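Local coordinates for glutaconate coenzyme a-transferase (Acidaminococcus fermentans, PDB 1POI), which catalyses the transfer of coenzyme A from acetyl-CoA to (R)-2-hydroxyglutarate and related acids such as glutaconate, at residues 5-10 with 35-40; 18-23 with 44-49; 108-113 with 197-202; 173-178 with 205-210; 209-214 with 235-240. All blocks are in the same frame, centred on the assembly; numbering follows the deposited sequence.

In the fold
Contacts 2, 4 and 5 are strand pairs of one parallel sheet of the CoA-transferase fold, while contacts 1 and 3 are helix pairs packed against it. Contacts 2 and 4 join through neighbouring strands 19-22 and 174-179, their centres about 11 Å apart; contacts 4 and 5 share Val209 and Thr210, with centres about 10 Å apart. Helix 6-13 of contact 1 rests on Ala236 and Val238 of contact 5, and Ile38 touches Ile176 of contact 4. In contact 3, Trp109 and Ile200 reach Ala21 of contact 2. A bound copper ion lies about 8 Å from the side chain of Asp18 and about 10 Å from that of Ile10.

Contact 1. Residues 5-10 with 35-40; sequences TLKDAI and VFEILR
Two helices of the alpha/beta CoA-transferase fold meet where Lys7 and Ile10 of helix 6-13 close around Glu37 of helix 32-40. The short segments cross at -68° with their axes 9.9 Å apart. Glu37 is the bridge: its CG stands anti to the backbone N (chi1 -166°), which carries the chain out toward the other helix, and a bend at chi2 then swings the carboxylate toward Lys7. The lysine chain, itself bent at its last two torsions, crosses that of Glu37 at about a right angle and folds back, so that NZ meets OE2 at 2.9 Å in a salt bridge, on the syn side and 20° out of the carboxylate plane. The second oxygen is held from its own helix, Arg40 NH1 lying 2.8 Å from Glu37 OE1 in a salt bridge whose hydrogen bond is bent and weak. Gln41 NE2 also donates to OE2, and the two flanking cations would be expected to keep this buried acid ionised. Below the charged end the contact is apolar. The CG2 branch of Ile10 lies 3.9 Å from Glu37 CG, against the aliphatic part of the glutamate, while Leu6 O approaches the same methylene. Further along, Ile10 reaches the next residue with the end of its longer branch, CD1 standing 4.2 Å from Ile38 CG1.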
# COMPACT_ATOMS: atom_id res chain seq x y z
N THR A 5 0.58 20.58 -24.01
CA THR A 5 1.42 21.54 -23.31
C THR A 5 0.61 22.59 -22.57
O THR A 5 -0.51 22.88 -22.96
CB THR A 5 2.42 22.23 -24.25
OG1 THR A 5 1.85 23.44 -24.78
CG2 THR A 5 2.81 21.30 -25.39
N LEU A 6 1.18 23.19 -21.54
CA LEU A 6 0.46 24.19 -20.77
C LEU A 6 0.19 25.44 -21.58
O LEU A 6 -0.67 26.24 -21.20
CB LEU A 6 1.20 24.52 -19.46
CG LEU A 6 0.51 25.55 -18.57
CD1 LEU A 6 -0.87 25.08 -18.23
CD2 LEU A 6 1.28 25.83 -17.30
N LYS A 7 0.90 25.63 -22.70
CA LYS A 7 0.67 26.82 -23.53
C LYS A 7 -0.54 26.57 -24.41
O LYS A 7 -1.50 27.34 -24.41
CB LYS A 7 1.88 27.17 -24.41
CG LYS A 7 1.59 28.35 -25.36
CD LYS A 7 2.82 28.84 -26.10
CE LYS A 7 3.78 29.62 -25.18
NZ LYS A 7 3.21 30.86 -24.57
N ASP A 8 -0.49 25.46 -25.13
CA ASP A 8 -1.57 25.06 -26.00
C ASP A 8 -2.90 24.95 -25.24
O ASP A 8 -3.88 25.62 -25.60
CB ASP A 8 -1.22 23.73 -26.66
CG ASP A 8 -0.02 23.84 -27.60
OD1 ASP A 8 0.27 24.95 -28.12
OD2 ASP A 8 0.63 22.80 -27.85
N ALA A 9 -2.90 24.20 -24.15
CA ALA A 9 -4.09 24.00 -23.34
C ALA A 9 -4.72 25.31 -22.88
O ALA A 9 -5.89 25.56 -23.10
CB ALA A 9 -3.78 23.12 -22.15
N ILE A 10 -3.93 26.14 -22.24
CA ILE A 10 -4.44 27.43 -21.76
C ILE A 10 -5.05 28.30 -22.87
O ILE A 10 -6.06 28.98 -22.66
CB ILE A 10 -3.31 28.19 -21.06
CG1 ILE A 10 -3.04 27.53 -19.70
CG2 ILE A 10 -3.63 29.68 -20.99
CD1 ILE A 10 -4.15 27.72 -18.62
N VAL A 35 -1.63 29.62 -13.53
CA VAL A 35 -1.89 31.03 -13.31
C VAL A 35 -0.78 31.86 -13.95
O VAL A 35 -0.99 33.02 -14.33
CB VAL A 35 -2.05 31.34 -11.83
CG1 VAL A 35 -1.91 32.85 -11.56
CG2 VAL A 35 -3.40 30.88 -11.38
N PHE A 36 0.38 31.26 -14.14
CA PHE A 36 1.45 31.99 -14.77
C PHE A 36 1.19 32.18 -16.25
O PHE A 36 1.39 33.26 -16.77
CB PHE A 36 2.80 31.31 -14.55
CG PHE A 36 3.53 31.81 -13.35
CD1 PHE A 36 2.83 32.38 -12.29
CD2 PHE A 36 4.92 31.73 -13.28
CE1 PHE A 36 3.50 32.89 -11.17
CE2 PHE A 36 5.60 32.25 -12.16
CZ PHE A 36 4.88 32.82 -11.11
N GLU A 37 0.73 31.13 -16.92
CA GLU A 37 0.45 31.17 -18.35
C GLU A 37 -0.76 32.08 -18.67
O GLU A 37 -0.78 32.79 -19.68
CB GLU A 37 0.24 29.77 -18.90
CG GLU A 37 0.27 29.70 -20.40
CD GLU A 37 1.68 29.69 -20.99
OE1 GLU A 37 2.68 29.56 -20.24
OE2 GLU A 37 1.80 29.78 -22.24
N ILE A 38 -1.76 32.08 -17.80
CA ILE A 38 -2.90 32.95 -17.99
C ILE A 38 -2.33 34.37 -18.11
O ILE A 38 -2.52 35.04 -19.13
CB ILE A 38 -3.89 32.83 -16.81
CG1 ILE A 38 -4.74 31.57 -16.98
CG2 ILE A 38 -4.73 34.06 -16.68
CD1 ILE A 38 -5.63 31.23 -15.76
N LEU A 39 -1.56 34.80 -17.13
CA LEU A 39 -0.95 36.14 -17.16
C LEU A 39 -0.07 36.35 -18.39
O LEU A 39 -0.25 37.31 -19.16
CB LEU A 39 -0.07 36.36 -15.92
CG LEU A 39 -0.81 36.67 -14.64
CD1 LEU A 39 0.19 36.93 -13.55
CD2 LEU A 39 -1.68 37.87 -14.85
N ARG A 40 0.86 35.43 -18.57
CA ARG A 40 1.79 35.45 -19.68
C ARG A 40 1.08 35.54 -21.03
O ARG A 40 1.66 35.99 -22.01
CB ARG A 40 2.67 34.19 -19.63
CG ARG A 40 3.98 34.24 -20.40
CD ARG A 40 4.78 32.96 -20.23
NE ARG A 40 5.24 32.82 -18.85
CZ ARG A 40 5.18 31.69 -18.15
NH1 ARG A 40 4.71 30.59 -18.69
NH2 ARG A 40 5.57 31.69 -16.88

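Contact 2. Residues 18-23 with 44-49; sequences DHIALG and TDLTGL
Asp18 opens the pairing with its carbonyl: Thr47 N donates to Asp18 O at 3.0 Å. The same oxygen takes a CA-H...O contact from Leu46, whereas the Asp18 carboxylate turns to its own chain and accepts from His15 N through OD2. His19 pairs with Thr47 in parallel register. Its ring, with CG anti to the backbone N (chi1 176°), extends along the second strand past three residues: Thr47 CG2 approaches CD2 obliquely, Gly48 CA lies over one face 4.3 Å from the ring centroid, 12° off the normal, and Leu49 CD2 sits at the edge, 3.7 Å from His19 NE2. The glycine gives the ring a CH-pi contact from the backbone itself. Strands 19-22 and 46-49 are the two strands of a right-handed beta-alpha-beta crossover through helix 32-40, and they lie side by side in the parallel sheet of this CoA-transferase domain. Ile20 N then donates to Thr47 O at 2.8 Å, so that both backbone bonds grip Thr47. On the sheet face away from His19, Ile20 holds CG1 in the crowded position between backbone N and carbonyl carbon, and its CD1 meets Leu46 CD2 at 4.0 Å. Beyond Ile20 the strands diverge, their short axes lying at 47°. At Leu22 a water spans the gap: it accepts from Leu22 N at 2.9 Å and lies 2.7 Å from Leu49 O, to which it can donate.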
# COMPACT_ATOMS: atom_id res chain seq x y z
N ASP A 18 -14.18 34.95 -19.77
CA ASP A 18 -14.48 33.77 -18.96
C ASP A 18 -14.70 33.92 -17.47
O ASP A 18 -14.07 34.74 -16.80
CB ASP A 18 -13.39 32.75 -19.12
CG ASP A 18 -13.52 31.98 -20.36
OD1 ASP A 18 -14.66 31.81 -20.81
OD2 ASP A 18 -12.50 31.52 -20.87
N HIS A 19 -15.61 33.10 -16.96
CA HIS A 19 -15.91 33.01 -15.54
C HIS A 19 -15.08 31.78 -15.21
O HIS A 19 -15.43 30.67 -15.66
CB HIS A 19 -17.38 32.65 -15.31
CG HIS A 19 -17.75 32.45 -13.87
ND1 HIS A 19 -17.28 31.40 -13.11
CD2 HIS A 19 -18.55 33.17 -13.05
CE1 HIS A 19 -17.77 31.49 -11.89
NE2 HIS A 19 -18.55 32.56 -11.82
N ILE A 20 -13.97 31.97 -14.50
CA ILE A 20 -13.08 30.86 -14.14
C ILE A 20 -13.20 30.48 -12.68
O ILE A 20 -13.83 31.19 -11.88
CB ILE A 20 -11.57 31.22 -14.34
CG1 ILE A 20 -11.22 32.46 -13.52
CG2 ILE A 20 -11.23 31.39 -15.80
CD1 ILE A 20 -9.76 32.74 -13.49
N ALA A 21 -12.61 29.33 -12.36
CA ALA A 21 -12.56 28.83 -10.99
C ALA A 21 -11.19 28.13 -10.82
O ALA A 21 -10.76 27.31 -11.67
CB ALA A 21 -13.71 27.88 -10.71
N LEU A 22 -10.47 28.54 -9.79
CA LEU A 22 -9.14 27.99 -9.51
C LEU A 22 -9.22 27.07 -8.30
O LEU A 22 -9.85 27.41 -7.30
CB LEU A 22 -8.14 29.13 -9.27
CG LEU A 22 -7.90 30.07 -10.47
CD1 LEU A 22 -7.27 31.35 -10.00
CD2 LEU A 22 -7.04 29.42 -11.54
N GLY A 23 -8.63 25.89 -8.44
CA GLY A 23 -8.62 24.93 -7.35
C GLY A 23 -7.68 25.29 -6.20
O GLY A 23 -7.12 26.39 -6.18
N THR A 44 -7.46 38.30 -20.03
CA THR A 44 -7.97 39.32 -19.14
C THR A 44 -9.50 39.35 -19.01
O THR A 44 -10.20 38.53 -19.61
CB THR A 44 -7.43 40.70 -19.62
OG1 THR A 44 -8.03 41.80 -18.89
CG2 THR A 44 -7.67 40.86 -21.13
N ASP A 45 -10.00 40.29 -18.23
CA ASP A 45 -11.43 40.45 -18.02
C ASP A 45 -12.09 39.13 -17.66
O ASP A 45 -13.02 38.66 -18.31
CB ASP A 45 -12.10 41.10 -19.26
CG ASP A 45 -11.98 42.63 -19.26
OD1 ASP A 45 -12.65 43.28 -18.41
OD2 ASP A 45 -11.23 43.19 -20.10
N LEU A 46 -11.54 38.52 -16.61
CA LEU A 46 -12.01 37.26 -16.06
C LEU A 46 -12.87 37.58 -14.84
O LEU A 46 -12.70 38.62 -14.18
CB LEU A 46 -10.79 36.47 -15.58
CG LEU A 46 -9.97 35.56 -16.50
CD1 LEU A 46 -10.10 35.95 -17.95
CD2 LEU A 46 -8.52 35.59 -16.02
N THR A 47 -13.84 36.72 -14.57
CA THR A 47 -14.69 36.87 -13.39
C THR A 47 -14.51 35.51 -12.72
O THR A 47 -14.04 34.54 -13.36
CB THR A 47 -16.21 37.15 -13.77
OG1 THR A 47 -16.39 38.52 -14.14
CG2 THR A 47 -17.15 36.91 -12.62
N GLY A 48 -14.83 35.43 -11.43
CA GLY A 48 -14.73 34.17 -10.75
C GLY A 48 -14.99 34.29 -9.27
O GLY A 48 -15.09 35.40 -8.72
N LEU A 49 -15.18 33.14 -8.64
CA LEU A 49 -15.36 33.12 -7.19
C LEU A 49 -13.95 32.80 -6.67
O LEU A 49 -13.25 31.93 -7.21
CB LEU A 49 -16.32 32.03 -6.73
CG LEU A 49 -17.63 31.61 -7.42
CD1 LEU A 49 -18.51 31.05 -6.35
CD2 LEU A 49 -18.33 32.74 -8.11
O HOH W 1 -11.15 30.32 -7.61

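Contact 3. Residues 108-113 with 197-202; sequences MWHAAA and DVDIAE
Helices 102-114 and 197-203 cross at 47° over these segments, their axes 8.0 Å apart, and approach most closely where the CA atoms of Ala113 and Asp199 come within 5.0 Å. Both lie over the parallel sheet of the CoA-transferase domain, and the close approach is consistent with the small side chain of Ala113 at the crossing. Trp109 and Ile200 run side by side and point the same way on the flank toward the sheet. The branch methyl CG2 of Ile200 sits over one face of the indole, 3.4 Å from the centroid of the five-membered ring and 5° off its normal, a CH-pi contact. That methyl is anti to the carbonyl carbon, while the CG1 branch runs to Ala21 and Ile177 of the sheet. Ala113 CB fills the middle, 3.5 Å from Asp199 O and equally close to Glu202 OE1. No hydrogen bond joins residues 108-113 to 197-202. The Asp199 side chain crosses His110 obliquely, its carboxylate at the ring edge with the planes 28° apart, OD2 beside CA and CB of the histidine. Outside the pair, a basic side chain of another protein chain forms a salt bridge with Asp199 OD1, and Glu202 OE1 makes a long, weak ion pair with a basic side chain of another protein chain. His110 meets the ring of His110 from the second copy of this subunit at nearly a right angle, so this end of the helix pair belongs to the subunit interface. At the edge of the His110 ring, near its plane, CD2 lies 3.0 Å from Asp199 OD1.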
# COMPACT_ATOMS: atom_id res chain seq x y z
N MET A 108 -22.13 27.28 -3.21
CA MET A 108 -22.41 27.70 -4.58
C MET A 108 -21.76 26.80 -5.61
O MET A 108 -22.40 26.34 -6.55
CB MET A 108 -21.98 29.15 -4.80
CG MET A 108 -22.84 30.14 -4.01
SD MET A 108 -22.31 31.85 -4.11
CE MET A 108 -21.95 32.00 -5.80
N TRP A 109 -20.48 26.52 -5.43
CA TRP A 109 -19.77 25.65 -6.34
C TRP A 109 -20.35 24.25 -6.21
O TRP A 109 -20.55 23.56 -7.20
CB TRP A 109 -18.28 25.62 -5.99
CG TRP A 109 -17.42 26.67 -6.64
CD1 TRP A 109 -17.54 27.14 -7.91
CD2 TRP A 109 -16.22 27.25 -6.10
NE1 TRP A 109 -16.48 27.96 -8.21
CE2 TRP A 109 -15.65 28.05 -7.12
CE3 TRP A 109 -15.57 27.17 -4.87
CZ2 TRP A 109 -14.46 28.76 -6.94
CZ3 TRP A 109 -14.37 27.89 -4.69
CH2 TRP A 109 -13.84 28.66 -5.72
N HIS A 110 -20.65 23.83 -4.98
CA HIS A 110 -21.18 22.49 -4.81
C HIS A 110 -22.54 22.32 -5.50
O HIS A 110 -22.73 21.38 -6.29
CB HIS A 110 -21.21 22.07 -3.33
CG HIS A 110 -21.46 20.61 -3.13
ND1 HIS A 110 -22.39 20.13 -2.23
CD2 HIS A 110 -20.94 19.52 -3.75
CE1 HIS A 110 -22.44 18.81 -2.31
NE2 HIS A 110 -21.57 18.42 -3.23
N ALA A 111 -23.47 23.23 -5.22
CA ALA A 111 -24.78 23.23 -5.85
C ALA A 111 -24.65 23.22 -7.37
O ALA A 111 -25.48 22.64 -8.07
CB ALA A 111 -25.55 24.42 -5.43
N ALA A 112 -23.61 23.86 -7.90
CA ALA A 112 -23.39 23.87 -9.35
C ALA A 112 -23.03 22.47 -9.83
O ALA A 112 -23.59 21.96 -10.80
CB ALA A 112 -22.31 24.87 -9.73
N ALA A 113 -22.10 21.83 -9.14
CA ALA A 113 -21.69 20.48 -9.52
C ALA A 113 -22.90 19.57 -9.43
O ALA A 113 -23.02 18.61 -10.20
CB ALA A 113 -20.59 20.00 -8.61
N ASP A 197 -12.02 21.40 -5.59
CA ASP A 197 -11.54 20.83 -6.83
C ASP A 197 -12.40 19.91 -7.66
O ASP A 197 -12.42 20.06 -8.88
CB ASP A 197 -10.15 20.23 -6.63
CG ASP A 197 -9.14 21.28 -6.32
OD1 ASP A 197 -9.50 22.31 -5.72
OD2 ASP A 197 -7.96 21.08 -6.68
N VAL A 198 -13.10 18.96 -7.04
CA VAL A 198 -13.95 18.02 -7.79
C VAL A 198 -15.27 18.68 -8.28
O VAL A 198 -15.74 18.43 -9.39
CB VAL A 198 -14.21 16.74 -6.97
CG1 VAL A 198 -15.04 15.74 -7.77
CG2 VAL A 198 -12.88 16.08 -6.62
N ASP A 199 -15.82 19.55 -7.44
CA ASP A 199 -17.03 20.30 -7.76
C ASP A 199 -16.80 21.14 -9.02
O ASP A 199 -17.51 20.99 -10.01
CB ASP A 199 -17.37 21.26 -6.62
CG ASP A 199 -18.14 20.61 -5.48
OD1 ASP A 199 -18.63 19.46 -5.60
OD2 ASP A 199 -18.28 21.30 -4.45
N ILE A 200 -15.81 22.02 -8.99
CA ILE A 200 -15.52 22.87 -10.14
C ILE A 200 -15.09 22.14 -11.43
O ILE A 200 -15.12 22.73 -12.51
CB ILE A 200 -14.55 24.03 -9.78
CG1 ILE A 200 -13.13 23.50 -9.46
CG2 ILE A 200 -15.07 24.73 -8.57
CD1 ILE A 200 -12.09 24.59 -9.21
N ALA A 201 -14.67 20.87 -11.32
CA ALA A 201 -14.29 20.10 -12.53
C ALA A 201 -15.53 19.37 -13.07
O ALA A 201 -15.47 18.71 -14.10
CB ALA A 201 -13.21 19.06 -12.21
N GLU A 202 -16.60 19.36 -12.27
CA GLU A 202 -17.84 18.75 -12.66
C GLU A 202 -18.71 19.87 -13.24
O GLU A 202 -19.35 19.68 -14.28
CB GLU A 202 -18.55 18.09 -11.47
CG GLU A 202 -19.91 17.50 -11.83
CD GLU A 202 -20.41 16.41 -10.88
OE1 GLU A 202 -20.46 16.63 -9.65
OE2 GLU A 202 -20.79 15.32 -11.37

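Contact 4. Residues 173-178 with 205-210; sequences DVAIIH and KYTIVT
Strands 174-179 and 206-211 pair in parallel at the tightly packed core, in register from Val174-Tyr206 to His178-Thr210. Ile208 is clamped by both of its backbone polar atoms: its N donates to Ala175 O at 2.8 Å, almost straight at 172°, and its O accepts from Ile177 N at 3.1 Å. On the face shared by Val174, Ile176 and Ile208, the CD1 end of Ile208 meets Val174 CG1 at 3.8 Å and lies alongside Ile176 CG1. The opposite face carries Ala175, Ile177 and Val209; the first two pack on Ile200 of helix 197-203. The start of the strands is looser: Lys205 is exposed and Tyr206 partly exposed, their ends leading away from the partner strand, though Tyr206 N bonds to Asp173 O at 2.8 Å. Asp173 OD2 serves Lys145 and His19 N. At the far end, Thr210 has OG1 between its backbone N and carbonyl carbon (chi1 48°), at the His178 ring edge, where His178 ND1 and Thr210 OG1 share a hydrogen bond of 2.8 Å with either as possible donor. With Glu212 OE2 bonded to NE2, both ring nitrogens are engaged, which would hold the imidazole against rotation.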
# COMPACT_ATOMS: atom_id res chain seq x y z
N ASP A 173 -17.09 28.64 -16.70
CA ASP A 173 -16.63 28.31 -18.03
C ASP A 173 -15.44 27.38 -17.99
O ASP A 173 -15.46 26.35 -18.66
CB ASP A 173 -16.28 29.58 -18.81
CG ASP A 173 -17.47 30.47 -19.03
OD1 ASP A 173 -18.55 29.94 -19.40
OD2 ASP A 173 -17.35 31.70 -18.83
N VAL A 174 -14.39 27.78 -17.27
CA VAL A 174 -13.17 26.97 -17.12
C VAL A 174 -12.83 26.72 -15.64
O VAL A 174 -12.99 27.60 -14.77
CB VAL A 174 -11.92 27.63 -17.73
CG1 VAL A 174 -10.91 26.58 -18.15
CG2 VAL A 174 -12.27 28.51 -18.88
N ALA A 175 -12.36 25.51 -15.37
CA ALA A 175 -11.95 25.13 -14.04
C ALA A 175 -10.49 24.70 -14.18
O ALA A 175 -10.15 23.94 -15.12
CB ALA A 175 -12.77 24.00 -13.54
N ILE A 176 -9.62 25.24 -13.32
CA ILE A 176 -8.20 24.86 -13.36
C ILE A 176 -7.81 24.34 -11.99
O ILE A 176 -7.98 25.04 -10.98
CB ILE A 176 -7.30 26.05 -13.77
CG1 ILE A 176 -7.70 26.53 -15.18
CG2 ILE A 176 -5.84 25.61 -13.78
CD1 ILE A 176 -7.30 27.94 -15.52
N ILE A 177 -7.37 23.07 -11.96
CA ILE A 177 -6.95 22.41 -10.71
C ILE A 177 -5.60 21.66 -10.84
O ILE A 177 -5.21 21.19 -11.93
CB ILE A 177 -8.05 21.42 -10.17
CG1 ILE A 177 -8.12 20.16 -11.03
CG2 ILE A 177 -9.41 22.10 -10.10
CD1 ILE A 177 -9.27 19.27 -10.65
N HIS A 178 -4.89 21.52 -9.72
CA HIS A 178 -3.61 20.83 -9.74
C HIS A 178 -3.67 19.51 -8.96
O HIS A 178 -4.04 19.49 -7.79
CB HIS A 178 -2.51 21.72 -9.16
CG HIS A 178 -1.14 21.15 -9.32
ND1 HIS A 178 -0.53 21.06 -10.55
CD2 HIS A 178 -0.35 20.50 -8.45
CE1 HIS A 178 0.58 20.35 -10.43
NE2 HIS A 178 0.71 20.00 -9.17
N LYS A 205 -17.56 24.09 -17.77
CA LYS A 205 -17.79 23.59 -19.11
C LYS A 205 -16.53 22.97 -19.62
O LYS A 205 -16.57 21.94 -20.29
CB LYS A 205 -18.23 24.71 -20.05
CG LYS A 205 -18.38 24.24 -21.50
CD LYS A 205 -18.95 25.31 -22.40
CE LYS A 205 -18.73 24.97 -23.87
NZ LYS A 205 -19.22 23.61 -24.22
N TYR A 206 -15.41 23.65 -19.38
CA TYR A 206 -14.08 23.17 -19.78
C TYR A 206 -13.23 22.99 -18.53
O TYR A 206 -13.29 23.84 -17.63
CB TYR A 206 -13.39 24.18 -20.70
CG TYR A 206 -14.05 24.32 -22.04
CD1 TYR A 206 -13.89 23.34 -23.01
CD2 TYR A 206 -14.89 25.41 -22.32
CE1 TYR A 206 -14.56 23.42 -24.23
CE2 TYR A 206 -15.55 25.51 -23.53
CZ TYR A 206 -15.39 24.51 -24.48
OH TYR A 206 -16.10 24.57 -25.67
N THR A 207 -12.47 21.90 -18.45
CA THR A 207 -11.61 21.66 -17.29
C THR A 207 -10.16 21.37 -17.65
O THR A 207 -9.88 20.50 -18.49
CB THR A 207 -12.10 20.50 -16.39
OG1 THR A 207 -13.34 20.87 -15.78
CG2 THR A 207 -11.10 20.23 -15.27
N ILE A 208 -9.25 22.12 -17.03
CA ILE A 208 -7.82 21.90 -17.27
C ILE A 208 -7.19 21.36 -15.98
O ILE A 208 -7.37 21.94 -14.88
CB ILE A 208 -7.08 23.19 -17.72
CG1 ILE A 208 -7.77 23.79 -18.95
CG2 ILE A 208 -5.62 22.86 -18.08
CD1 ILE A 208 -7.51 25.25 -19.16
N VAL A 209 -6.47 20.25 -16.12
CA VAL A 209 -5.82 19.63 -14.97
C VAL A 209 -4.29 19.62 -15.09
O VAL A 209 -3.72 19.01 -16.01
CB VAL A 209 -6.37 18.17 -14.74
CG1 VAL A 209 -6.02 17.28 -15.93
CG2 VAL A 209 -5.81 17.55 -13.46
N THR A 210 -3.60 20.37 -14.23
CA THR A 210 -2.13 20.32 -14.25
C THR A 210 -1.79 19.23 -13.22
O THR A 210 -2.40 19.19 -12.13
CB THR A 210 -1.45 21.64 -13.86
OG1 THR A 210 -2.04 22.15 -12.67
CG2 THR A 210 -1.56 22.66 -14.97

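Contact 5. Residues 209-214 with 235-240; sequences VTCEEI and DAVVLA
Val237 lies at the apolar centre, beside Val209 and Cys211 on one face of the parallel sheet, with Ile214 packed over it. Its CG2 meets Val209 CG1 at 3.5 Å, the two valines side by side and pointing the same way, while CG1, anti to the backbone N (chi1 170°), is directed at Ile214 CD1, 4.0 Å away, and at Cys211 SG. Ile214 can reach back here because the chain turns a corner at Glu212, and its CD1 also touches CB of Leu239. Leu239 works into that corner with its CD1 branch, which lies 3.2 Å from Glu212 O and close to Glu213 CA. Around this core the backbones pair in parallel, through a ladder of bonds from Val209 N to Ala236 O, Val238 N to Val209 O and Cys211 N to Val238 O. The last rung runs from Ala240 N to Cys211 O at 2.8 Å. At the polar edge Glu212 OE1 accepts from Tyr242 N, just past the partner strand, and OE2 bonds to the hydroxyl of Tyr253. Strand 236-239 is the outermost of the parallel sheet within this chain. Helix 6-13 packs on its other face through Ala236 and Val238, strand 174-179 lies beyond strand 206-211, and residues 213-214 pass into a small second sheet, where Met314 of a third copy of the subunit packs on Ile214.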
# COMPACT_ATOMS: atom_id res chain seq x y z
N VAL A 209 -6.47 20.25 -16.12
CA VAL A 209 -5.82 19.63 -14.97
C VAL A 209 -4.29 19.62 -15.09
O VAL A 209 -3.72 19.01 -16.01
CB VAL A 209 -6.37 18.17 -14.74
CG1 VAL A 209 -6.02 17.28 -15.93
CG2 VAL A 209 -5.81 17.55 -13.46
N THR A 210 -3.60 20.37 -14.23
CA THR A 210 -2.13 20.32 -14.25
C THR A 210 -1.79 19.23 -13.22
O THR A 210 -2.40 19.19 -12.13
CB THR A 210 -1.45 21.64 -13.86
OG1 THR A 210 -2.04 22.15 -12.67
CG2 THR A 210 -1.56 22.66 -14.97
N CYS A 211 -0.87 18.32 -13.57
CA CYS A 211 -0.51 17.24 -12.68
C CYS A 211 1.01 17.00 -12.54
O CYS A 211 1.78 17.25 -13.45
CB CYS A 211 -1.19 15.99 -13.19
SG CYS A 211 -0.50 15.45 -14.71
N GLU A 212 1.42 16.47 -11.39
CA GLU A 212 2.82 16.19 -11.10
C GLU A 212 3.32 15.08 -11.97
O GLU A 212 4.49 15.01 -12.31
CB GLU A 212 2.97 15.78 -9.65
CG GLU A 212 2.54 16.83 -8.66
CD GLU A 212 3.55 17.94 -8.55
OE1 GLU A 212 4.70 17.75 -8.98
OE2 GLU A 212 3.20 19.01 -8.01
N GLU A 213 2.46 14.11 -12.22
CA GLU A 213 2.83 13.02 -13.08
C GLU A 213 1.63 12.45 -13.81
O GLU A 213 0.50 12.61 -13.40
CB GLU A 213 3.54 11.93 -12.31
CG GLU A 213 2.83 11.54 -11.04
CD GLU A 213 3.58 10.47 -10.29
OE1 GLU A 213 4.36 9.73 -10.94
OE2 GLU A 213 3.37 10.39 -9.06
N ILE A 214 1.94 11.75 -14.90
CA ILE A 214 0.97 11.14 -15.76
C ILE A 214 1.24 9.64 -15.77
O ILE A 214 2.39 9.22 -15.98
CB ILE A 214 1.13 11.72 -17.23
CG1 ILE A 214 0.79 13.22 -17.25
CG2 ILE A 214 0.29 10.93 -18.24
CD1 ILE A 214 0.88 13.87 -18.61
N ASP A 235 -10.73 17.99 -19.92
CA ASP A 235 -10.34 18.31 -21.31
C ASP A 235 -8.86 18.38 -21.63
O ASP A 235 -8.43 17.90 -22.67
CB ASP A 235 -11.00 19.60 -21.74
CG ASP A 235 -12.46 19.50 -21.68
OD1 ASP A 235 -12.99 18.80 -22.57
OD2 ASP A 235 -13.04 20.05 -20.71
N ALA A 236 -8.11 19.07 -20.77
CA ALA A 236 -6.65 19.21 -20.95
C ALA A 236 -5.83 18.70 -19.75
O ALA A 236 -6.05 19.13 -18.61
CB ALA A 236 -6.28 20.68 -21.21
N VAL A 237 -4.93 17.76 -20.02
CA VAL A 237 -4.02 17.19 -19.01
C VAL A 237 -2.63 17.72 -19.32
O VAL A 237 -2.12 17.51 -20.43
CB VAL A 237 -3.96 15.64 -19.04
CG1 VAL A 237 -2.84 15.16 -18.16
CG2 VAL A 237 -5.24 15.04 -18.53
N VAL A 238 -2.02 18.40 -18.36
CA VAL A 238 -0.69 18.98 -18.54
C VAL A 238 0.32 18.53 -17.46
O VAL A 238 0.07 18.70 -16.26
CB VAL A 238 -0.75 20.54 -18.53
CG1 VAL A 238 0.60 21.12 -18.88
CG2 VAL A 238 -1.83 21.06 -19.47
N LEU A 239 1.46 17.99 -17.87
CA LEU A 239 2.49 17.55 -16.91
C LEU A 239 3.22 18.78 -16.38
O LEU A 239 3.88 19.47 -17.13
CB LEU A 239 3.48 16.61 -17.59
CG LEU A 239 4.50 15.87 -16.69
CD1 LEU A 239 3.83 15.31 -15.46
CD2 LEU A 239 5.20 14.75 -17.46
N ALA A 240 3.04 19.09 -15.11
CA ALA A 240 3.70 20.24 -14.51
C ALA A 240 4.19 19.98 -13.08
O ALA A 240 3.48 20.26 -12.11
CB ALA A 240 2.80 21.41 -14.51